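Local atomic coordinates of citrinin polyketide synthase (PDB entry 5MPT), a protein that builds the keto-aldehyde precursor of the mycotoxin citrinin as a non-reducing polyketide synthase, of which this chain is the C-methyltransferase (CMeT) domain. Residues 35-40 / 133-138; 45-50 / 126-131; 273-278 / 302-307. All coordinates share one frame; numbering follows the deposited sequence.

Interaction 1 of 3, residues 35-40 / 133-138. With EDO (1,2-ethanediol), chain C.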
loop_
_atom_site.group_PDB
_atom_site.type_symbol
_atom_site.label_atom_id
_atom_site.label_comp_id
_atom_site.label_asym_id
_atom_site.label_seq_id
_atom_site.Cartn_x
_atom_site.Cartn_y
_atom_site.Cartn_z
ATOM N N GLY A 35 7.721 13.757 8.636
ATOM C CA GLY A 35 6.682 13.658 7.640
ATOM C C GLY A 35 5.289 13.849 8.146
ATOM O O GLY A 35 4.370 13.637 7.362
ATOM N N GLN A 36 5.126 14.253 9.403
ATOM C CA GLN A 36 3.840 14.606 9.982
ATOM C C GLN A 36 2.918 13.396 10.159
ATOM O O GLN A 36 1.693 13.537 10.155
ATOM C CB GLN A 36 3.153 15.699 9.153
ATOM C CG GLN A 36 3.994 16.969 9.029
ATOM C CD GLN A 36 4.490 17.484 10.384
ATOM O OE1 GLN A 36 3.695 17.855 11.232
ATOM N NE2 GLN A 36 5.821 17.482 10.591
ATOM N N LEU A 37 3.511 12.224 10.379
ATOM C CA LEU A 37 2.822 10.995 10.730
ATOM C C LEU A 37 2.903 10.663 12.221
ATOM O O LEU A 37 2.375 9.639 12.647
ATOM C CB LEU A 37 3.407 9.832 9.896
ATOM C CG LEU A 37 2.464 8.630 9.669
ATOM C CD1 LEU A 37 1.267 9.028 8.827
ATOM C CD2 LEU A 37 3.305 7.508 9.030
ATOM N N GLY A 38 3.536 11.501 13.040
ATOM C CA GLY A 38 3.747 11.087 14.415
ATOM C C GLY A 38 2.541 11.122 15.332
ATOM O O GLY A 38 2.647 10.648 16.464
ATOM N N THR A 39 1.381 11.570 14.873
ATOM C CA THR A 39 0.157 11.408 15.646
ATOM C C THR A 39 -0.827 10.515 14.941
ATOM O O THR A 39 -1.984 10.438 15.372
ATOM C CB THR A 39 -0.514 12.748 15.910
ATOM O OG1 THR A 39 -0.800 13.392 14.665
ATOM C CG2 THR A 39 0.388 13.638 16.744
ATOM N N TYR A 40 -0.410 9.834 13.876
ATOM C CA TYR A 40 -1.392 9.184 13.008
ATOM C C TYR A 40 -2.086 8.019 13.705
ATOM O O TYR A 40 -3.316 7.899 13.647
ATOM C CB TYR A 40 -0.711 8.718 11.727
ATOM C CG TYR A 40 -1.664 8.396 10.569
ATOM C CD1 TYR A 40 -2.167 9.411 9.756
ATOM C CD2 TYR A 40 -2.010 7.087 10.253
ATOM C CE1 TYR A 40 -3.026 9.140 8.714
ATOM C CE2 TYR A 40 -2.861 6.807 9.175
ATOM C CZ TYR A 40 -3.326 7.835 8.398
ATOM O OH TYR A 40 -4.138 7.585 7.343
ATOM N N PRO A 133 -5.513 18.373 7.683
ATOM C CA PRO A 133 -5.458 18.582 6.224
ATOM C C PRO A 133 -4.363 17.798 5.508
ATOM O O PRO A 133 -4.498 17.531 4.311
ATOM C CB PRO A 133 -5.243 20.097 6.097
ATOM C CG PRO A 133 -4.588 20.504 7.404
ATOM C CD PRO A 133 -5.214 19.617 8.442
ATOM N N LEU A 134 -3.261 17.462 6.171
ATOM C CA LEU A 134 -2.222 16.727 5.471
ATOM C C LEU A 134 -2.671 15.318 5.131
ATOM O O LEU A 134 -2.137 14.721 4.190
ATOM C CB LEU A 134 -0.952 16.668 6.308
ATOM C CG LEU A 134 -0.389 18.025 6.698
ATOM C CD1 LEU A 134 0.808 17.775 7.544
ATOM C CD2 LEU A 134 -0.006 18.833 5.473
ATOM N N HIS A 135 -3.656 14.787 5.864
ATOM C CA HIS A 135 -4.156 13.438 5.642
ATOM C C HIS A 135 -5.492 13.462 4.943
ATOM O O HIS A 135 -6.231 12.475 4.998
ATOM C CB HIS A 135 -4.242 12.684 6.974
ATOM C CG HIS A 135 -3.048 12.894 7.843
ATOM N ND1 HIS A 135 -1.829 12.330 7.542
ATOM C CD2 HIS A 135 -2.857 13.652 8.953
ATOM C CE1 HIS A 135 -0.937 12.711 8.441
ATOM N NE2 HIS A 135 -1.535 13.525 9.306
ATOM N N ALA A 136 -5.783 14.544 4.218
ATOM C CA ALA A 136 -7.103 14.714 3.639
ATOM C C ALA A 136 -7.429 13.631 2.630
ATOM O O ALA A 136 -8.589 13.193 2.556
ATOM C CB ALA A 136 -7.229 16.092 2.985
ATOM N N ALA A 137 -6.455 13.212 1.823
ATOM C CA ALA A 137 -6.774 12.413 0.646
ATOM C C ALA A 137 -7.470 11.109 1.021
ATOM O O ALA A 137 -8.451 10.737 0.388
ATOM C CB ALA A 137 -5.505 12.149 -0.179
ATOM N N GLU A 138 -6.958 10.379 2.019
ATOM C CA GLU A 138 -7.551 9.092 2.360
ATOM C C GLU A 138 -8.895 9.257 3.034
ATOM O O GLU A 138 -9.725 8.340 2.992
ATOM C CB GLU A 138 -6.648 8.281 3.276
ATOM C CG GLU A 138 -6.244 8.963 4.561
ATOM C CD GLU A 138 -4.855 9.539 4.476
ATOM O OE1 GLU A 138 -4.568 10.198 3.444
ATOM O OE2 GLU A 138 -4.108 9.343 5.450
HETATM C C1 EDO C . 0.842 16.082 12.386
HETATM O O1 EDO C . 0.735 15.551 13.707
HETATM C C2 EDO C . -0.519 16.018 11.712
HETATM O O2 EDO C . -1.150 14.770 12.045
#

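Interaction 2 of 3, residues 45-50 / 126-131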
loop_
_atom_site.group_PDB
_atom_site.type_symbol
_atom_site.label_atom_id
_atom_site.label_comp_id
_atom_site.label_asym_id
_atom_site.label_seq_id
_atom_site.Cartn_x
_atom_site.Cartn_y
_atom_site.Cartn_z
ATOM N N MET A 45 -6.083 7.975 13.031
ATOM C CA MET A 45 -6.737 6.721 12.659
ATOM C C MET A 45 -8.021 6.446 13.432
ATOM O O MET A 45 -8.959 5.919 12.818
ATOM C CB MET A 45 -5.763 5.541 12.811
ATOM C CG MET A 45 -4.814 5.391 11.648
ATOM S SD MET A 45 -3.569 4.059 11.842
ATOM C CE MET A 45 -4.718 2.732 12.346
ATOM N N PRO A 46 -8.141 6.733 14.729
ATOM C CA PRO A 46 -9.451 6.546 15.373
ATOM C C PRO A 46 -10.527 7.380 14.720
ATOM O O PRO A 46 -11.688 6.949 14.664
ATOM C CB PRO A 46 -9.181 6.943 16.829
ATOM C CG PRO A 46 -7.688 6.643 16.999
ATOM C CD PRO A 46 -7.078 7.046 15.698
ATOM N N ARG A 47 -10.159 8.520 14.134
ATOM C CA ARG A 47 -11.172 9.375 13.531
ATOM C C ARG A 47 -11.569 8.833 12.169
ATOM O O ARG A 47 -12.752 8.834 11.814
ATOM C CB ARG A 47 -10.681 10.816 13.412
ATOM C CG ARG A 47 -10.415 11.438 14.763
ATOM C CD ARG A 47 -9.912 12.871 14.655
ATOM N NE ARG A 47 -10.962 13.777 14.229
ATOM C CZ ARG A 47 -10.822 15.095 14.115
ATOM N NH1 ARG A 47 -9.655 15.676 14.392
ATOM N NH2 ARG A 47 -11.870 15.833 13.738
ATOM N N SER A 48 -10.607 8.347 11.393
ATOM C CA SER A 48 -10.979 7.749 10.121
ATOM C C SER A 48 -11.740 6.439 10.328
ATOM O O SER A 48 -12.656 6.134 9.568
ATOM C CB SER A 48 -9.732 7.550 9.247
ATOM O OG SER A 48 -8.771 6.702 9.841
ATOM N N THR A 49 -11.388 5.671 11.367
ATOM C CA THR A 49 -12.129 4.447 11.666
ATOM C C THR A 49 -13.553 4.781 12.070
ATOM O O THR A 49 -14.510 4.098 11.656
ATOM C CB THR A 49 -11.422 3.662 12.781
ATOM O OG1 THR A 49 -10.113 3.281 12.350
ATOM C CG2 THR A 49 -12.213 2.399 13.146
ATOM N N GLU A 50 -13.706 5.849 12.841
ATOM C CA GLU A 50 -15.043 6.300 13.219
ATOM C C GLU A 50 -15.880 6.649 11.992
ATOM O O GLU A 50 -17.084 6.364 11.942
ATOM C CB GLU A 50 -14.924 7.495 14.149
ATOM C CG GLU A 50 -16.250 8.149 14.502
ATOM C CD GLU A 50 -16.062 9.297 15.452
ATOM O OE1 GLU A 50 -15.568 10.365 15.020
ATOM O OE2 GLU A 50 -16.370 9.108 16.642
ATOM N N GLU A 126 -16.028 16.841 7.435
ATOM C CA GLU A 126 -15.705 18.261 7.433
ATOM C C GLU A 126 -14.721 18.582 8.544
ATOM O O GLU A 126 -13.720 19.279 8.326
ATOM C CB GLU A 126 -17.001 19.072 7.586
ATOM C CG GLU A 126 -16.838 20.598 7.540
ATOM C CD GLU A 126 -18.063 21.340 8.097
ATOM O OE1 GLU A 126 -19.194 20.828 7.947
ATOM O OE2 GLU A 126 -17.887 22.428 8.691
ATOM N N GLU A 127 -14.959 18.026 9.731
ATOM C CA GLU A 127 -14.089 18.289 10.865
ATOM C C GLU A 127 -12.726 17.646 10.664
ATOM O O GLU A 127 -11.700 18.255 10.971
ATOM C CB GLU A 127 -14.727 17.779 12.157
ATOM C CG GLU A 127 -15.914 18.610 12.633
ATOM C CD GLU A 127 -16.580 18.022 13.872
ATOM O OE1 GLU A 127 -16.185 16.925 14.326
ATOM O OE2 GLU A 127 -17.489 18.669 14.412
ATOM N N LEU A 128 -12.700 16.415 10.161
ATOM C CA LEU A 128 -11.443 15.721 9.956
ATOM C C LEU A 128 -10.613 16.408 8.887
ATOM O O LEU A 128 -9.398 16.535 9.035
ATOM C CB LEU A 128 -11.746 14.272 9.590
ATOM C CG LEU A 128 -10.590 13.301 9.551
ATOM C CD1 LEU A 128 -9.751 13.282 10.821
ATOM C CD2 LEU A 128 -11.146 11.903 9.268
ATOM N N LEU A 129 -11.248 16.871 7.808
ATOM C CA LEU A 129 -10.498 17.593 6.782
ATOM C C LEU A 129 -9.932 18.903 7.325
ATOM O O LEU A 129 -8.812 19.302 6.992
ATOM C CB LEU A 129 -11.401 17.858 5.580
ATOM C CG LEU A 129 -11.862 16.668 4.747
ATOM C CD1 LEU A 129 -12.693 17.204 3.641
ATOM C CD2 LEU A 129 -10.659 15.885 4.212
ATOM N N HIS A 130 -10.702 19.602 8.150
ATOM C CA HIS A 130 -10.216 20.857 8.703
ATOM C C HIS A 130 -9.123 20.608 9.736
ATOM O O HIS A 130 -8.119 21.334 9.778
ATOM C CB HIS A 130 -11.401 21.627 9.295
ATOM C CG HIS A 130 -10.999 22.851 10.053
ATOM N ND1 HIS A 130 -10.622 22.806 11.376
ATOM C CD2 HIS A 130 -10.905 24.146 9.674
ATOM C CE1 HIS A 130 -10.298 24.024 11.779
ATOM N NE2 HIS A 130 -10.460 24.855 10.764
ATOM N N ASP A 131 -9.263 19.545 10.534
ATOM C CA ASP A 131 -8.316 19.298 11.625
ATOM C C ASP A 131 -7.016 18.647 11.176
ATOM O O ASP A 131 -5.980 18.824 11.835
ATOM C CB ASP A 131 -8.965 18.393 12.661
ATOM C CG ASP A 131 -10.041 19.099 13.453
ATOM O OD1 ASP A 131 -10.195 20.332 13.302
ATOM O OD2 ASP A 131 -10.708 18.399 14.227
#

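Interaction 3 of 3, residues 273-278 / 302-307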
loop_
_atom_site.group_PDB
_atom_site.type_symbol
_atom_site.label_atom_id
_atom_site.label_comp_id
_atom_site.label_asym_id
_atom_site.label_seq_id
_atom_site.Cartn_x
_atom_site.Cartn_y
_atom_site.Cartn_z
ATOM N N PRO A 273 13.744 -13.506 -21.288
ATOM C CA PRO A 273 15.215 -13.510 -21.219
ATOM C C PRO A 273 15.823 -12.143 -21.040
ATOM O O PRO A 273 16.795 -12.002 -20.298
ATOM C CB PRO A 273 15.607 -14.133 -22.570
ATOM C CG PRO A 273 14.519 -15.074 -22.855
ATOM C CD PRO A 273 13.253 -14.485 -22.281
ATOM N N GLN A 274 15.267 -11.125 -21.698
ATOM C CA GLN A 274 15.823 -9.787 -21.616
ATOM C C GLN A 274 15.787 -9.234 -20.198
ATOM O O GLN A 274 16.618 -8.386 -19.861
ATOM C CB GLN A 274 15.078 -8.838 -22.555
ATOM C CG GLN A 274 15.133 -9.216 -24.007
ATOM C CD GLN A 274 14.347 -8.256 -24.873
ATOM O OE1 GLN A 274 13.670 -7.358 -24.368
ATOM N NE2 GLN A 274 14.427 -8.444 -26.186
ATOM N N LEU A 275 14.871 -9.697 -19.342
ATOM C CA LEU A 275 14.813 -9.188 -17.969
ATOM C C LEU A 275 15.700 -9.972 -17.010
ATOM O O LEU A 275 16.068 -9.439 -15.955
ATOM C CB LEU A 275 13.373 -9.224 -17.437
ATOM C CG LEU A 275 12.326 -8.345 -18.142
ATOM C CD1 LEU A 275 10.902 -8.631 -17.652
ATOM C CD2 LEU A 275 12.649 -6.879 -17.953
ATOM N N VAL A 276 16.103 -11.189 -17.380
ATOM C CA VAL A 276 16.791 -12.085 -16.451
ATOM C C VAL A 276 18.126 -11.476 -16.034
ATOM O O VAL A 276 18.937 -11.052 -16.873
ATOM C CB VAL A 276 16.962 -13.474 -17.094
ATOM C CG1 VAL A 276 17.923 -14.378 -16.321
ATOM C CG2 VAL A 276 15.602 -14.187 -17.181
ATOM N N HIS A 277 18.341 -11.398 -14.718
ATOM C CA HIS A 277 19.629 -10.954 -14.163
ATOM C C HIS A 277 20.040 -9.605 -14.741
ATOM O O HIS A 277 21.200 -9.388 -15.090
ATOM C CB HIS A 277 20.730 -11.982 -14.436
ATOM C CG HIS A 277 20.541 -13.316 -13.776
ATOM N ND1 HIS A 277 19.735 -13.512 -12.678
ATOM C CD2 HIS A 277 21.073 -14.531 -14.070
ATOM C CE1 HIS A 277 19.780 -14.782 -12.317
ATOM N NE2 HIS A 277 20.591 -15.421 -13.143
ATOM N N SER A 278 19.086 -8.694 -14.871
ATOM C CA SER A 278 19.332 -7.438 -15.551
ATOM C C SER A 278 19.389 -6.246 -14.622
ATOM O O SER A 278 20.080 -5.275 -14.939
ATOM C CB SER A 278 18.273 -7.171 -16.615
ATOM O OG SER A 278 16.986 -7.087 -16.045
ATOM N N HIS A 302 13.254 -12.250 -8.020
ATOM C CA HIS A 302 14.629 -12.682 -7.801
ATOM C C HIS A 302 15.361 -12.909 -9.113
ATOM O O HIS A 302 16.521 -12.521 -9.265
ATOM C CB HIS A 302 14.656 -13.961 -6.966
ATOM C CG HIS A 302 16.012 -14.314 -6.462
ATOM N ND1 HIS A 302 16.877 -15.129 -7.157
ATOM C CD2 HIS A 302 16.656 -13.964 -5.328
ATOM C CE1 HIS A 302 18.001 -15.258 -6.471
ATOM N NE2 HIS A 302 17.902 -14.544 -5.361
ATOM N N ARG A 303 14.690 -13.520 -10.084
ATOM C CA ARG A 303 15.362 -13.909 -11.318
ATOM C C ARG A 303 15.693 -12.700 -12.177
ATOM O O ARG A 303 16.619 -12.756 -12.985
ATOM C CB ARG A 303 14.459 -14.898 -12.070
ATOM C CG ARG A 303 15.067 -15.516 -13.352
ATOM C CD ARG A 303 16.408 -16.217 -13.115
ATOM N NE ARG A 303 16.297 -17.355 -12.196
ATOM C CZ ARG A 303 16.503 -18.629 -12.522
ATOM N NH1 ARG A 303 16.853 -18.974 -13.756
ATOM N NH2 ARG A 303 16.366 -19.568 -11.596
ATOM N N ILE A 304 14.962 -11.602 -11.996
ATOM C CA ILE A 304 15.231 -10.358 -12.709
ATOM C C ILE A 304 16.396 -9.599 -12.086
ATOM O O ILE A 304 17.008 -8.757 -12.753
ATOM C CB ILE A 304 13.944 -9.513 -12.726
ATOM C CG1 ILE A 304 12.859 -10.243 -13.545
ATOM C CG2 ILE A 304 14.160 -8.137 -13.322
ATOM C CD1 ILE A 304 11.442 -9.693 -13.335
ATOM N N LEU A 305 16.749 -9.916 -10.849
ATOM C CA LEU A 305 17.851 -9.224 -10.184
ATOM C C LEU A 305 19.176 -9.789 -10.638
ATOM O O LEU A 305 19.342 -11.008 -10.780
ATOM C CB LEU A 305 17.771 -9.363 -8.667
ATOM C CG LEU A 305 16.621 -8.599 -8.012
ATOM C CD1 LEU A 305 16.532 -8.876 -6.524
ATOM C CD2 LEU A 305 16.776 -7.102 -8.242
ATOM N N ARG A 306 20.127 -8.888 -10.859
ATOM C CA ARG A 306 21.521 -9.290 -10.881
ATOM C C ARG A 306 21.886 -9.953 -9.549
ATOM O O ARG A 306 21.276 -9.654 -8.518
ATOM C CB ARG A 306 22.418 -8.077 -11.101
ATOM C CG ARG A 306 22.213 -7.339 -12.406
ATOM C CD ARG A 306 22.787 -5.946 -12.300
ATOM N NE ARG A 306 24.166 -5.959 -11.801
ATOM C CZ ARG A 306 25.250 -5.973 -12.588
ATOM N NH1 ARG A 306 25.098 -5.921 -13.890
ATOM N NH2 ARG A 306 26.488 -5.976 -12.073
ATOM N N PRO A 307 22.897 -10.833 -9.542
ATOM C CA PRO A 307 23.350 -11.447 -8.279
ATOM C C PRO A 307 23.755 -10.443 -7.229
ATOM O O PRO A 307 23.647 -10.741 -6.033
ATOM C CB PRO A 307 24.564 -12.287 -8.721
ATOM C CG PRO A 307 24.312 -12.588 -10.091
ATOM C CD PRO A 307 23.569 -11.441 -10.697
HETATM O O HOH W 1 22.627 -5.686 -15.718
#

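Interaction 1 of 3, residues 35-40 / 133-138
Tyr40 and His135 meet edge to face where the loop after helix 28-34, a helix ended by a Schellman motif with Gln36 at its positive-phi C-prime position, runs into helix 40-62 beside the residues leading into helix 136-146. The packed side is made by these two rings and Glu138. Tyr40 turns its edge to the imidazole face, planes 62° apart, with CD1 of Tyr40 above that face and CE1 of Tyr40 3.6 Å from ND1 of His135. The tyrosine swings away from its backbone N (chi1 -163°), which sends its hydroxyl on past the histidine to Glu138. There OH of Tyr40 donates 2.6 Å to OE2 of Glu138, on the anti lone pair of that oxygen. The same hydroxyl also bonds to Trp322, while OE1 of Glu138 is held by Ser180, so both oxygens of this buried carboxylate have partners. Glu138 lies about 9 Å, side chain to side chain, from the active-site Tyr177. The other side is looser: the exposed Gln36 and Leu134 touch through aliphatic atoms, CB of Gln36 lying 3.5 Å from CD1 of Leu134. Next to them an ethanediol, probably from the crystallisation liquor, bridges the segments: its O1 donates to OG1 of Thr39, and NE2 of His135 donates 3.0 Å to its O2, near the imidazole plane.

Interaction 2 of 3, residues 45-50 / 126-131
Arg47 reaches across to Asp131 and grips it end-on through a salt bridge in which both terminal nitrogens share one oxygen: NH1 and NH2 of Arg47 each lie 2.9 Å from OD2 of Asp131. The oxygen sits close to the guanidinium plane; NH1 meets its anti lone pair, whereas NH2 comes from the anti side but out of the carboxylate plane. OD1 of Asp131 accepts a nearly straight bond, 170° at the hydrogen, from ND1 of the adjacent His130. These bonds engage both carboxylate oxygens and limit its rotation. Glu127 is a more distant charge, with OE1 of Glu127 4.5 Å from NH2 of Arg47; its salt bridge is to Lys119. These contacts join two near-antiparallel helices, 40-62 and 121-131, whose local axes make an angle of 156° and come within 10.9 Å. Van der Waals packing comes from Leu128. With CG anti to the backbone N (chi1 -170°), it puts CD1 over one face of the Arg47 guanidinium, 3.7 Å from NE of Arg47, and also against CB of Arg47. The other branch, CD2 of Leu128, comes 4.2 Å from the backbone N of Ser48, and His139 of the following helix touches both Leu128 and Ser48.

Interaction 3 of 3, residues 273-278 / 302-307
Arg303 meets the turn of residues 275-278 with both its carbonyl and its side chain. The O of Arg303 accepts from the backbone N of His277 at 2.8 Å, in the carbonyl plane, and also lies close to CA of Val276 in a CH···O contact. Its aliphatic chain folds back to run beside Val276, with CD of Arg303 4.0 Å from CG1 of Val276 and 3.8 Å from CE1 of His277. Ile304 is buried. Its O takes the backbone N of Ser278 at 3.0 Å, from well above the carbonyl plane, while CG1 of Ile304 packs on CB of Leu275. CA of Ile304 offers a CH···O contact to O of Leu275, a carbonyl that also accepts from OG of Ser278 within the type II turn. At Leu305 the chain leaves helix 294-304 for a short strand. The O of Leu305 accepts from the imidazole ND1 of His277 at 3.2 Å, tilted from the ring plane, and CA of His277 points its hydrogen at the same oxygen. Arg306 lays CG 3.5 Å from O of His277 and, through NH1, meets a water that donates to O of Ser278; its NH2 end forms a salt bridge with Asp308. The contact thus joins the C-terminal end of helix 294-304 to the turn leading into strand 279-285 of the Rossmann-like methyltransferase sheet, where Gln279 makes further backbone bonds with Ile304 and Arg306. Three successive carbonyls, at 303, 304 and 305, accept N-H groups of His277 and Ser278 from the turn, which implies that ND1 of His277 probably carries a hydrogen, whatever the charge of the ring.

In the fold
From the N terminus, the chain leaves helix 28-34, enters helix 40-62, and passes through the small three-stranded sheet to helix 121-131 and helix 136-146. Interaction 2 closes the inner loop and interaction 1 the outer one, so 45-50 / 126-131 is nested inside 35-40 / 133-138. The two touch, with their centres about 10 Å apart, and together tie the loop 35-39 and helix 40-62 to helices 121-131 and 136-146. Interaction 3 comes later, in series with both, and closes a short loop inside the SAH-binding Rossmann-like part. It lies on the opposite side of the chain's centre, its centre about 38 Å from that of interaction 1.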